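PDB 1Z47: putative ABC-transporter ATP-binding protein from Alicyclobacillus acidocaldarius, which probably binds and hydrolyses ATP as the nucleotide-binding subunit of a putative sulfate ABC transporter. Local coordinates for residues T56-I61 with V166-E171. Numbering follows the deposited sequence.
Sequences TILRLI and VLLFDE
L58 and L168 lie alongside each other, reaching from helix and strand in opposite senses, where helix 54-62 packs on strand 166-170, a clear example of how a P-loop ATPase seats its first helix on the central, mostly parallel sheet. The two short segments run nearly antiparallel, at 147°, and no direct hydrogen bond joins them. L58 leaves the helix with CG anti to its own nitrogen (chi1 -163°), which carries the branch toward the strand. Its two methyls then meet different partners: CD1 lies near L168 CD2, while CD2 rests 3.4 Å from the carbonyl oxygen O of F169 and also touches D170 CB. One turn on, I61 crosses L168 at a slant and sets CG2 4.0 Å from L168 CD2, so that the L168 isopropyl group meets both helix residues, its CD1 also touching the carbonyl oxygen O of L58. V200 and V202 of the adjacent strand and F93 on the other flank also touch L58. An alanine here would probably leave L168 with I61 as its main helix partner and open a gap beside the F169 carbonyl and D170 CB. Near the C-terminal end of the strand a water donates to D170 OD1 at 2.5 Å and weakly accepts from R59 NH2. D170 ends the hydrophobic strand and E171 follows, consistent with a Walker B motif; the chemistry is thus apolar between helix and strand, while D170 meets the probable Walker A loop.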
loop_
_atom_site.group_PDB
_atom_site.type_symbol
_atom_site.label_atom_id
_atom_site.label_comp_id
_atom_site.label_asym_id
_atom_site.label_seq_id
_atom_site.Cartn_x
_atom_site.Cartn_y
_atom_site.Cartn_z
ATOM N N THR B 56 -14.796 10.094 -12.210
ATOM C CA THR B 56 -15.751 10.660 -13.163
ATOM C C THR B 56 -15.386 10.177 -14.565
ATOM O O THR B 56 -16.268 9.786 -15.328
ATOM C CB THR B 56 -15.729 12.194 -13.110
ATOM O OG1 THR B 56 -16.003 12.606 -11.762
ATOM C CG2 THR B 56 -16.804 12.795 -14.062
ATOM N N ILE B 57 -14.090 10.183 -14.894
ATOM C CA ILE B 57 -13.625 9.720 -16.206
ATOM C C ILE B 57 -14.021 8.246 -16.427
ATOM O O ILE B 57 -14.565 7.889 -17.484
ATOM C CB ILE B 57 -12.087 9.872 -16.345
ATOM C CG1 ILE B 57 -11.737 11.368 -16.522
ATOM C CG2 ILE B 57 -11.566 9.016 -17.511
ATOM C CD1 ILE B 57 -10.239 11.649 -16.667
ATOM N N LEU B 58 -13.736 7.386 -15.443
ATOM C CA LEU B 58 -14.104 5.972 -15.554
ATOM C C LEU B 58 -15.618 5.869 -15.809
ATOM O O LEU B 58 -16.055 5.124 -16.695
ATOM C CB LEU B 58 -13.750 5.212 -14.261
ATOM C CG LEU B 58 -13.734 3.704 -14.473
ATOM C CD1 LEU B 58 -12.406 3.294 -15.120
ATOM C CD2 LEU B 58 -13.973 2.989 -13.127
ATOM N N ARG B 59 -16.412 6.627 -15.047
ATOM C CA ARG B 59 -17.868 6.624 -15.201
ATOM C C ARG B 59 -18.319 7.213 -16.558
ATOM O O ARG B 59 -19.360 6.816 -17.086
ATOM C CB ARG B 59 -18.528 7.381 -14.046
ATOM C CG ARG B 59 -18.317 6.700 -12.688
ATOM C CD ARG B 59 -18.767 7.582 -11.540
ATOM N NE ARG B 59 -20.175 7.933 -11.675
ATOM C CZ ARG B 59 -21.176 7.056 -11.619
ATOM N NH1 ARG B 59 -22.431 7.471 -11.763
ATOM N NH2 ARG B 59 -20.920 5.768 -11.404
ATOM N N LEU B 60 -17.539 8.140 -17.115
ATOM C CA LEU B 60 -17.861 8.732 -18.426
ATOM C C LEU B 60 -17.658 7.680 -19.518
ATOM O O LEU B 60 -18.331 7.714 -20.547
ATOM C CB LEU B 60 -16.955 9.926 -18.756
ATOM C CG LEU B 60 -17.384 11.390 -18.600
ATOM C CD1 LEU B 60 -18.830 11.566 -19.047
ATOM C CD2 LEU B 60 -17.217 11.841 -17.183
ATOM N N ILE B 61 -16.712 6.766 -19.303
ATOM C CA ILE B 61 -16.453 5.707 -20.273
ATOM C C ILE B 61 -17.576 4.662 -20.182
ATOM O O ILE B 61 -17.976 4.057 -21.190
ATOM C CB ILE B 61 -15.107 5.001 -20.004
ATOM C CG1 ILE B 61 -13.948 5.988 -20.140
ATOM C CG2 ILE B 61 -14.920 3.848 -20.992
ATOM C CD1 ILE B 61 -12.586 5.389 -19.777
ATOM N N VAL B 166 -14.393 -3.266 -23.722
ATOM C CA VAL B 166 -13.699 -2.546 -22.662
ATOM C C VAL B 166 -14.046 -3.103 -21.281
ATOM O O VAL B 166 -15.182 -3.461 -20.997
ATOM C CB VAL B 166 -14.035 -1.035 -22.710
ATOM C CG1 VAL B 166 -13.210 -0.293 -21.666
ATOM C CG2 VAL B 166 -13.735 -0.463 -24.114
ATOM N N LEU B 167 -13.030 -3.157 -20.427
ATOM C CA LEU B 167 -13.165 -3.652 -19.071
ATOM C C LEU B 167 -12.830 -2.469 -18.130
ATOM O O LEU B 167 -11.745 -1.882 -18.242
ATOM C CB LEU B 167 -12.178 -4.805 -18.891
ATOM C CG LEU B 167 -12.478 -5.932 -17.903
ATOM C CD1 LEU B 167 -13.816 -6.590 -18.238
ATOM C CD2 LEU B 167 -11.349 -6.960 -17.975
ATOM N N LEU B 168 -13.769 -2.111 -17.257
ATOM C CA LEU B 168 -13.579 -1.009 -16.305
ATOM C C LEU B 168 -13.536 -1.453 -14.833
ATOM O O LEU B 168 -14.467 -2.109 -14.345
ATOM C CB LEU B 168 -14.702 0.009 -16.475
ATOM C CG LEU B 168 -14.894 0.502 -17.917
ATOM C CD1 LEU B 168 -16.041 1.496 -17.965
ATOM C CD2 LEU B 168 -13.592 1.123 -18.417
ATOM N N PHE B 169 -12.483 -1.063 -14.107
ATOM C CA PHE B 169 -12.372 -1.441 -12.685
ATOM C C PHE B 169 -12.466 -0.205 -11.794
ATOM O O PHE B 169 -11.684 0.724 -11.961
ATOM C CB PHE B 169 -11.032 -2.136 -12.414
ATOM C CG PHE B 169 -10.848 -3.421 -13.164
ATOM C CD1 PHE B 169 -10.502 -3.414 -14.510
ATOM C CD2 PHE B 169 -11.045 -4.643 -12.527
ATOM C CE1 PHE B 169 -10.355 -4.604 -15.214
ATOM C CE2 PHE B 169 -10.904 -5.845 -13.216
ATOM C CZ PHE B 169 -10.558 -5.826 -14.564
ATOM N N ASP B 170 -13.419 -0.170 -10.871
ATOM C CA ASP B 170 -13.510 0.977 -9.972
ATOM C C ASP B 170 -13.101 0.582 -8.548
ATOM O O ASP B 170 -13.967 0.310 -7.711
ATOM C CB ASP B 170 -14.926 1.542 -9.949
ATOM C CG ASP B 170 -15.003 2.911 -9.279
ATOM O OD1 ASP B 170 -16.134 3.410 -9.103
ATOM O OD2 ASP B 170 -13.944 3.502 -8.935
ATOM N N GLU B 171 -11.786 0.539 -8.296
ATOM C CA GLU B 171 -11.223 0.196 -6.981
ATOM C C GLU B 171 -11.978 -0.967 -6.347
ATOM O O GLU B 171 -12.325 -0.928 -5.161
ATOM C CB GLU B 171 -11.291 1.408 -6.039
ATOM C CG GLU B 171 -12.717 1.803 -5.667
ATOM C CD GLU B 171 -12.799 2.841 -4.560
ATOM O OE1 GLU B 171 -12.313 2.569 -3.431
ATOM O OE2 GLU B 171 -13.363 3.929 -4.823
HETATM O O HOH W 1 -18.261 4.377 -9.890
#